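Local atomic coordinates of 2-nitropropane dioxygenase (PDB entry 3BW2), a protein that probably uses FMN and molecular oxygen to oxidise alkyl nitronates, propionate 3-nitronate being the presumed natural substrate, and so detoxifies them. Residues Y96-G101 with S302-A307; P259-T264 with R276-R281. All coordinates share one frame; numbering follows the deposited sequence.

Interaction 1 of 2, residues Y96-G101 with S302-A307; sequences YETELG and SPLRKA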
ATOM      1  N   TYR A  96      -7.236 -19.328 -28.893  1.00 28.01           N
ATOM      2  CA  TYR A  96      -5.824 -19.672 -28.880  1.00 27.60           C
ATOM      3  C   TYR A  96      -5.618 -21.074 -29.432  1.00 29.09           C
ATOM      4  O   TYR A  96      -4.505 -21.595 -29.419  1.00 28.68           O
ATOM      5  CB  TYR A  96      -5.269 -19.556 -27.456  1.00 26.24           C
ATOM      6  CG  TYR A  96      -5.140 -18.120 -26.998  1.00 24.63           C
ATOM      7  CD1 TYR A  96      -4.225 -17.256 -27.604  1.00 24.20           C
ATOM      8  CD2 TYR A  96      -5.965 -17.607 -25.997  1.00 22.35           C
ATOM      9  CE1 TYR A  96      -4.135 -15.915 -27.228  1.00 22.82           C
ATOM     10  CE2 TYR A  96      -5.885 -16.266 -25.614  1.00 23.16           C
ATOM     11  CZ  TYR A  96      -4.970 -15.428 -26.235  1.00 22.29           C
ATOM     12  OH  TYR A  96      -4.900 -14.098 -25.879  1.00 25.26           O
ATOM     13  N   GLU A  97      -6.705 -21.671 -29.916  1.00 29.99           N
ATOM     14  CA  GLU A  97      -6.685 -23.009 -30.504  1.00 32.41           C
ATOM     15  C   GLU A  97      -5.902 -24.023 -29.682  1.00 33.04           C
ATOM     16  O   GLU A  97      -4.993 -24.686 -30.185  1.00 32.05           O
ATOM     17  CB  GLU A  97      -6.117 -22.941 -31.923  1.00 34.02           C
ATOM     18  CG  GLU A  97      -6.882 -21.989 -32.828  1.00 38.42           C
ATOM     19  CD  GLU A  97      -6.336 -21.949 -34.239  1.00 40.61           C
ATOM     20  OE1 GLU A  97      -5.147 -21.608 -34.412  1.00 41.68           O
ATOM     21  OE2 GLU A  97      -7.101 -22.257 -35.175  1.00 43.10           O
ATOM     22  N   THR A  98      -6.268 -24.143 -28.413  1.00 33.50           N
ATOM     23  CA  THR A  98      -5.602 -25.075 -27.521  1.00 34.48           C
ATOM     24  C   THR A  98      -6.575 -25.515 -26.436  1.00 34.68           C
ATOM     25  O   THR A  98      -7.536 -24.811 -26.126  1.00 36.15           O
ATOM     26  CB  THR A  98      -4.364 -24.424 -26.877  1.00 35.03           C
ATOM     27  OG1 THR A  98      -3.693 -25.381 -26.050  1.00 36.40           O
ATOM     28  CG2 THR A  98      -4.774 -23.229 -26.033  1.00 35.47           C
ATOM     29  N   GLU A  99      -6.325 -26.688 -25.871  1.00 34.29           N
ATOM     30  CA  GLU A  99      -7.172 -27.240 -24.819  1.00 34.69           C
ATOM     31  C   GLU A  99      -6.787 -26.675 -23.457  1.00 31.93           C
ATOM     32  O   GLU A  99      -5.621 -26.373 -23.214  1.00 31.53           O
ATOM     33  CB  GLU A  99      -7.020 -28.763 -24.781  1.00 37.59           C
ATOM     34  CG  GLU A  99      -7.537 -29.481 -26.008  1.00 43.46           C
ATOM     35  CD  GLU A  99      -9.013 -29.793 -25.901  1.00 47.66           C
ATOM     36  OE1 GLU A  99      -9.387 -30.547 -24.978  1.00 51.46           O
ATOM     37  OE2 GLU A  99      -9.798 -29.288 -26.733  1.00 50.42           O
ATOM     38  N   LEU A 100      -7.762 -26.533 -22.568  1.00 29.93           N
ATOM     39  CA  LEU A 100      -7.471 -26.037 -21.230  1.00 28.21           C
ATOM     40  C   LEU A 100      -6.695 -27.150 -20.536  1.00 28.00           C
ATOM     41  O   LEU A 100      -6.865 -28.321 -20.872  1.00 28.34           O
ATOM     42  CB  LEU A 100      -8.765 -25.736 -20.472  1.00 25.99           C
ATOM     43  CG  LEU A 100      -9.648 -24.626 -21.061  1.00 26.37           C
ATOM     44  CD1 LEU A 100     -10.891 -24.445 -20.198  1.00 21.73           C
ATOM     45  CD2 LEU A 100      -8.853 -23.320 -21.142  1.00 22.57           C
ATOM     46  N   GLY A 101      -5.831 -26.790 -19.593  1.00 27.91           N
ATOM     47  CA  GLY A 101      -5.055 -27.800 -18.894  1.00 28.27           C
ATOM     48  C   GLY A 101      -5.896 -28.548 -17.876  1.00 28.99           C
ATOM     49  O   GLY A 101      -7.009 -28.131 -17.557  1.00 29.69           O
ATOM     50  N   SER A 302      -2.684 -22.426 -17.976  1.00 21.81           N
ATOM     51  CA  SER A 302      -1.308 -22.540 -18.445  1.00 22.24           C
ATOM     52  C   SER A 302      -1.187 -22.647 -19.966  1.00 22.96           C
ATOM     53  O   SER A 302      -0.381 -21.944 -20.574  1.00 21.57           O
ATOM     54  CB  SER A 302      -0.615 -23.729 -17.784  1.00 23.30           C
ATOM     55  OG  SER A 302       0.744 -23.765 -18.176  1.00 29.33           O
ATOM     56  N   PRO A 303      -1.978 -23.536 -20.598  1.00 23.73           N
ATOM     57  CA  PRO A 303      -1.924 -23.696 -22.055  1.00 23.78           C
ATOM     58  C   PRO A 303      -2.329 -22.409 -22.775  1.00 23.36           C
ATOM     59  O   PRO A 303      -1.775 -22.073 -23.819  1.00 23.35           O
ATOM     60  CB  PRO A 303      -2.914 -24.829 -22.316  1.00 24.39           C
ATOM     61  CG  PRO A 303      -2.851 -25.632 -21.055  1.00 25.49           C
ATOM     62  CD  PRO A 303      -2.858 -24.557 -20.000  1.00 24.78           C
ATOM     63  N   LEU A 304      -3.299 -21.694 -22.215  1.00 23.18           N
ATOM     64  CA  LEU A 304      -3.762 -20.444 -22.816  1.00 22.87           C
ATOM     65  C   LEU A 304      -2.637 -19.418 -22.796  1.00 23.44           C
ATOM     66  O   LEU A 304      -2.363 -18.753 -23.799  1.00 22.58           O
ATOM     67  CB  LEU A 304      -4.976 -19.905 -22.051  1.00 21.63           C
ATOM     68  CG  LEU A 304      -6.222 -20.798 -22.045  1.00 21.97           C
ATOM     69  CD1 LEU A 304      -7.310 -20.175 -21.165  1.00 22.65           C
ATOM     70  CD2 LEU A 304      -6.726 -20.984 -23.469  1.00 20.93           C
ATOM     71  N   ARG A 305      -1.976 -19.300 -21.650  1.00 21.92           N
ATOM     72  CA  ARG A 305      -0.881 -18.354 -21.508  1.00 22.88           C
ATOM     73  C   ARG A 305       0.299 -18.700 -22.408  1.00 22.34           C
ATOM     74  O   ARG A 305       0.947 -17.804 -22.945  1.00 21.17           O
ATOM     75  CB  ARG A 305      -0.437 -18.283 -20.047  1.00 23.38           C
ATOM     76  CG  ARG A 305      -1.400 -17.499 -19.163  1.00 24.21           C
ATOM     77  CD  ARG A 305      -0.932 -17.491 -17.723  1.00 27.79           C
ATOM     78  NE  ARG A 305      -1.260 -18.738 -17.048  1.00 28.88           N
ATOM     79  CZ  ARG A 305      -0.717 -19.127 -15.903  1.00 30.21           C
ATOM     80  NH1 ARG A 305       0.193 -18.366 -15.307  1.00 28.89           N
ATOM     81  NH2 ARG A 305      -1.095 -20.271 -15.348  1.00 27.87           N
ATOM     82  N   LYS A 306       0.578 -19.992 -22.572  1.00 22.97           N
ATOM     83  CA  LYS A 306       1.677 -20.420 -23.438  1.00 24.05           C
ATOM     84  C   LYS A 306       1.374 -20.013 -24.877  1.00 22.18           C
ATOM     85  O   LYS A 306       2.242 -19.515 -25.590  1.00 22.88           O
ATOM     86  CB  LYS A 306       1.862 -21.941 -23.399  1.00 26.04           C
ATOM     87  CG  LYS A 306       2.395 -22.515 -22.097  1.00 30.82           C
ATOM     88  CD  LYS A 306       2.802 -23.975 -22.313  1.00 34.83           C
ATOM     89  CE  LYS A 306       3.290 -24.636 -21.034  1.00 37.56           C
ATOM     90  NZ  LYS A 306       2.184 -24.867 -20.064  1.00 40.91           N
ATOM     91  N   ALA A 307       0.139 -20.242 -25.302  1.00 20.44           N
ATOM     92  CA  ALA A 307      -0.271 -19.900 -26.657  1.00 21.93           C
ATOM     93  C   ALA A 307      -0.169 -18.394 -26.883  1.00 22.51           C
ATOM     94  O   ALA A 307       0.348 -17.944 -27.906  1.00 21.43           O
ATOM     95  CB  ALA A 307      -1.695 -20.369 -26.901  1.00 22.74           C
TER
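Leu304 reaches from its helix toward the loop segment 96-101, and each part of its branch has a neighbour there. Its CB leads to CG, which stands anti to the carbonyl carbon (chi1 -62°) and lies 3.8 Å from Leu100 CD2. From there CD1 meets Leu100 CD2 at 3.5 Å, while CD2 lies 3.9 Å from Thr98 CG2 and 4.3 Å from Tyr96 CD2. A branched leucine suits this place because CD1 can go to Leu100 while CD2 is shared by Leu100, Thr98 and Tyr96. One turn on, Ala307 is small enough to let the tyrosine close in, its CB 3.7 Å from Tyr96 CB. Pro303 fills the other end: its CB lies 3.2 Å from Glu99 O and its CG 3.5 Å from Gly101 N, where a glycine lets the ring approach the backbone. With no hydrogen bond across, the fit rests on shape; an alanine in place of Pro303 would keep CB against Glu99 O but lose CG and CD, and would probably leave a gap beside Gly101. Glu97 closes helix 90-95 with a Schellman motif, and Gly101 bonds through its backbone to Leu300. Leu100 also touches Ala93 and Leu304 touches Glu92, packing helix 296-311 against helix 90-95 at the protein surface.

Interaction 2 of 2, residues P259-T264 with R276-R281; sequences PLFART and RSLVNR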
ATOM      1  N   PRO A 259       2.241   2.694 -21.937  1.00 32.58           N
ATOM      2  CA  PRO A 259       1.131   3.508 -21.434  1.00 33.82           C
ATOM      3  C   PRO A 259      -0.217   2.798 -21.520  1.00 34.72           C
ATOM      4  O   PRO A 259      -1.135   3.102 -20.759  1.00 36.69           O
ATOM      5  CB  PRO A 259       1.185   4.750 -22.321  1.00 35.53           C
ATOM      6  CG  PRO A 259       2.647   4.889 -22.595  1.00 35.07           C
ATOM      7  CD  PRO A 259       3.055   3.461 -22.898  1.00 33.67           C
ATOM      8  N   LEU A 260      -0.329   1.851 -22.445  1.00 33.93           N
ATOM      9  CA  LEU A 260      -1.566   1.097 -22.628  1.00 34.30           C
ATOM     10  C   LEU A 260      -1.798   0.087 -21.505  1.00 33.29           C
ATOM     11  O   LEU A 260      -2.865  -0.519 -21.409  1.00 33.32           O
ATOM     12  CB  LEU A 260      -1.539   0.383 -23.977  1.00 35.42           C
ATOM     13  CG  LEU A 260      -1.394   1.333 -25.167  1.00 39.06           C
ATOM     14  CD1 LEU A 260      -1.334   0.533 -26.461  1.00 41.35           C
ATOM     15  CD2 LEU A 260      -2.565   2.304 -25.189  1.00 40.36           C
ATOM     16  N   PHE A 261      -0.782  -0.095 -20.669  1.00 30.80           N
ATOM     17  CA  PHE A 261      -0.848  -1.002 -19.525  1.00 31.39           C
ATOM     18  C   PHE A 261      -0.455  -0.139 -18.334  1.00 32.32           C
ATOM     19  O   PHE A 261       0.453  -0.475 -17.578  1.00 34.11           O
ATOM     20  CB  PHE A 261       0.160  -2.143 -19.684  1.00 27.56           C
ATOM     21  CG  PHE A 261      -0.180  -3.111 -20.780  1.00 27.63           C
ATOM     22  CD1 PHE A 261      -1.216  -4.025 -20.622  1.00 27.68           C
ATOM     23  CD2 PHE A 261       0.538  -3.111 -21.970  1.00 27.00           C
ATOM     24  CE1 PHE A 261      -1.530  -4.928 -21.631  1.00 28.65           C
ATOM     25  CE2 PHE A 261       0.233  -4.008 -22.985  1.00 28.91           C
ATOM     26  CZ  PHE A 261      -0.804  -4.920 -22.816  1.00 28.91           C
ATOM     27  N   ALA A 262      -1.152   0.978 -18.180  1.00 32.13           N
ATOM     28  CA  ALA A 262      -0.863   1.928 -17.117  1.00 35.42           C
ATOM     29  C   ALA A 262      -1.168   1.475 -15.695  1.00 34.49           C
ATOM     30  O   ALA A 262      -0.584   2.000 -14.749  1.00 38.69           O
ATOM     31  CB  ALA A 262      -1.586   3.242 -17.399  1.00 34.86           C
ATOM     32  N   ARG A 263      -2.058   0.505 -15.526  1.00 31.27           N
ATOM     33  CA  ARG A 263      -2.391   0.080 -14.174  1.00 30.94           C
ATOM     34  C   ARG A 263      -2.288  -1.417 -13.904  1.00 26.93           C
ATOM     35  O   ARG A 263      -2.253  -2.235 -14.828  1.00 23.35           O
ATOM     36  CB  ARG A 263      -3.797   0.583 -13.818  1.00 35.86           C
ATOM     37  CG  ARG A 263      -4.180   0.415 -12.357  1.00 42.22           C
ATOM     38  CD  ARG A 263      -5.236   1.438 -11.942  1.00 47.76           C
ATOM     39  NE  ARG A 263      -6.452   1.355 -12.747  1.00 50.82           N
ATOM     40  CZ  ARG A 263      -7.501   2.160 -12.600  1.00 52.46           C
ATOM     41  NH1 ARG A 263      -7.485   3.112 -11.675  1.00 53.04           N
ATOM     42  NH2 ARG A 263      -8.567   2.016 -13.376  1.00 53.96           N
ATOM     43  N   THR A 264      -2.226  -1.756 -12.620  1.00 23.67           N
ATOM     44  CA  THR A 264      -2.148  -3.139 -12.179  1.00 22.22           C
ATOM     45  C   THR A 264      -3.302  -3.409 -11.224  1.00 23.24           C
ATOM     46  O   THR A 264      -3.921  -2.481 -10.693  1.00 20.14           O
ATOM     47  CB  THR A 264      -0.842  -3.426 -11.418  1.00 22.53           C
ATOM     48  OG1 THR A 264      -0.872  -2.756 -10.150  1.00 20.93           O
ATOM     49  CG2 THR A 264       0.357  -2.938 -12.208  1.00 21.40           C
ATOM     50  N   ARG A 276      -0.751  -9.812  -8.491  1.00 16.39           N
ATOM     51  CA  ARG A 276      -0.803  -8.513  -9.163  1.00 17.05           C
ATOM     52  C   ARG A 276      -0.224  -8.556 -10.576  1.00 17.34           C
ATOM     53  O   ARG A 276       0.949  -8.887 -10.780  1.00 17.28           O
ATOM     54  CB  ARG A 276      -0.079  -7.454  -8.328  1.00 14.81           C
ATOM     55  CG  ARG A 276      -0.159  -6.046  -8.911  1.00 16.52           C
ATOM     56  CD  ARG A 276       0.507  -5.033  -7.996  1.00 14.15           C
ATOM     57  NE  ARG A 276      -0.201  -4.889  -6.726  1.00 15.95           N
ATOM     58  CZ  ARG A 276      -1.364  -4.259  -6.572  1.00 16.99           C
ATOM     59  NH1 ARG A 276      -1.973  -3.697  -7.610  1.00 16.94           N
ATOM     60  NH2 ARG A 276      -1.923  -4.190  -5.371  1.00 16.25           N
ATOM     61  N   SER A 277      -1.066  -8.204 -11.540  1.00 15.17           N
ATOM     62  CA  SER A 277      -0.709  -8.204 -12.952  1.00 17.33           C
ATOM     63  C   SER A 277      -1.134  -6.895 -13.607  1.00 17.72           C
ATOM     64  O   SER A 277      -1.996  -6.194 -13.085  1.00 17.92           O
ATOM     65  CB  SER A 277      -1.430  -9.364 -13.650  1.00 13.44           C
ATOM     66  OG  SER A 277      -1.458  -9.195 -15.055  1.00 21.19           O
ATOM     67  N   LEU A 278      -0.524  -6.562 -14.742  1.00 18.80           N
ATOM     68  CA  LEU A 278      -0.914  -5.357 -15.470  1.00 18.62           C
ATOM     69  C   LEU A 278      -2.308  -5.685 -15.997  1.00 18.81           C
ATOM     70  O   LEU A 278      -2.560  -6.813 -16.426  1.00 19.70           O
ATOM     71  CB  LEU A 278       0.032  -5.098 -16.647  1.00 18.74           C
ATOM     72  CG  LEU A 278       1.488  -4.748 -16.338  1.00 19.81           C
ATOM     73  CD1 LEU A 278       2.281  -4.707 -17.628  1.00 19.79           C
ATOM     74  CD2 LEU A 278       1.560  -3.400 -15.639  1.00 17.88           C
ATOM     75  N   VAL A 279      -3.220  -4.723 -15.950  1.00 16.90           N
ATOM     76  CA  VAL A 279      -4.573  -4.968 -16.428  1.00 17.17           C
ATOM     77  C   VAL A 279      -4.565  -5.151 -17.943  1.00 17.24           C
ATOM     78  O   VAL A 279      -4.068  -4.304 -18.675  1.00 18.99           O
ATOM     79  CB  VAL A 279      -5.517  -3.798 -16.055  1.00 19.72           C
ATOM     80  CG1 VAL A 279      -6.913  -4.042 -16.621  1.00 20.01           C
ATOM     81  CG2 VAL A 279      -5.579  -3.650 -14.536  1.00 17.17           C
ATOM     82  N   ASN A 280      -5.089  -6.278 -18.407  1.00 16.56           N
ATOM     83  CA  ASN A 280      -5.156  -6.547 -19.831  1.00 17.06           C
ATOM     84  C   ASN A 280      -6.503  -7.188 -20.128  1.00 17.34           C
ATOM     85  O   ASN A 280      -7.339  -7.321 -19.232  1.00 17.69           O
ATOM     86  CB  ASN A 280      -3.995  -7.455 -20.281  1.00 15.69           C
ATOM     87  CG  ASN A 280      -3.986  -8.798 -19.574  1.00 16.96           C
ATOM     88  OD1 ASN A 280      -4.904  -9.125 -18.822  1.00 14.92           O
ATOM     89  ND2 ASN A 280      -2.943  -9.594 -19.825  1.00 17.03           N
ATOM     90  N   ARG A 281      -6.718  -7.578 -21.382  1.00 17.92           N
ATOM     91  CA  ARG A 281      -7.984  -8.178 -21.790  1.00 18.74           C
ATOM     92  C   ARG A 281      -8.420  -9.358 -20.927  1.00 19.37           C
ATOM     93  O   ARG A 281      -9.543  -9.386 -20.418  1.00 18.90           O
ATOM     94  CB  ARG A 281      -7.906  -8.629 -23.254  1.00 20.34           C
ATOM     95  CG  ARG A 281      -9.221  -9.181 -23.801  1.00 22.83           C
ATOM     96  CD  ARG A 281      -9.049  -9.762 -25.198  1.00 22.11           C
ATOM     97  NE  ARG A 281      -8.152 -10.917 -25.203  1.00 22.43           N
ATOM     98  CZ  ARG A 281      -8.423 -12.084 -24.626  1.00 23.65           C
ATOM     99  NH1 ARG A 281      -9.573 -12.269 -23.986  1.00 24.44           N
ATOM    100  NH2 ARG A 281      -7.542 -13.073 -24.688  1.00 22.54           N
TER
HETATM  101  O   HOH W   1      -3.987  -1.819  -7.651  1.00 40.30           O
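Thr264 OG1 receives a hydrogen bond of 2.9 Å from Arg276 NH1, which lies across the strand pair. The bond is somewhat bent, 148° at the hydrogen, and the hydroxyl stands tilted from the guanidinium plane. A bend at chi3 (-66°) shapes the arginine, whose side chain crosses the threonine at about a right angle, and OG1 also has Arg276 CD beside it. The same NH1 donates to a water at 2.8 Å, and that water donates to Thr264 O, so threonine side chain and backbone are both tied to one nitrogen. Arginine has donors to spare: NH2 bonds to Val174 O. Next to this, Val279 N gives Arg263 O a nearly straight bond of 2.9 Å (171°). On the other branch of the threonine, CG2 packs 3.7 Å from Leu278 CD2, and Leu278 CD1 lies 3.9 Å from Phe261 CB. The phenylalanine ring presents its edge to Asn280 CB, with CE1 3.8 Å away. Asn280 suits this turn because its OD1 caps Leu283 N at the start of helix 281-286, while ND2 bonds to Met317 O and Ala314 O. Thr264 and Leu278 form a non-hydrogen-bonded antiparallel pair, where strands 264-267 and 275-278 make a beta hairpin. Strand 275-278 also pairs with 178-179, bringing the nearest side-chain atom of Arg276 to about 4 Å from FMN-binding Gly177 in this TIM-barrel flavoenzyme.

Overall arrangement
The centres of the two interactions lie 21 Å apart, both within the nitronate monooxygenase fold. Along the chain, segment 96-101 comes first, then 259-264 and 276-281, and finally 302-307, so both halves of interaction 2 fall between those of interaction 1. Interaction 1 brings together parts 201 residues apart at their closest ends and lies at the surface; interaction 2 is local, buried, and belongs to the small antiparallel sheet rather than to the eight parallel barrel strands. They meet through a probable hydrogen bond from Arg281 NH2 to Tyr96 OH, 3.1 Å long; that hydroxyl is also hydrogen-bonded to Asp313. Arg281 also forms a salt bridge with Glu92, linking the helix that follows strand 275-278 to helix 90-95.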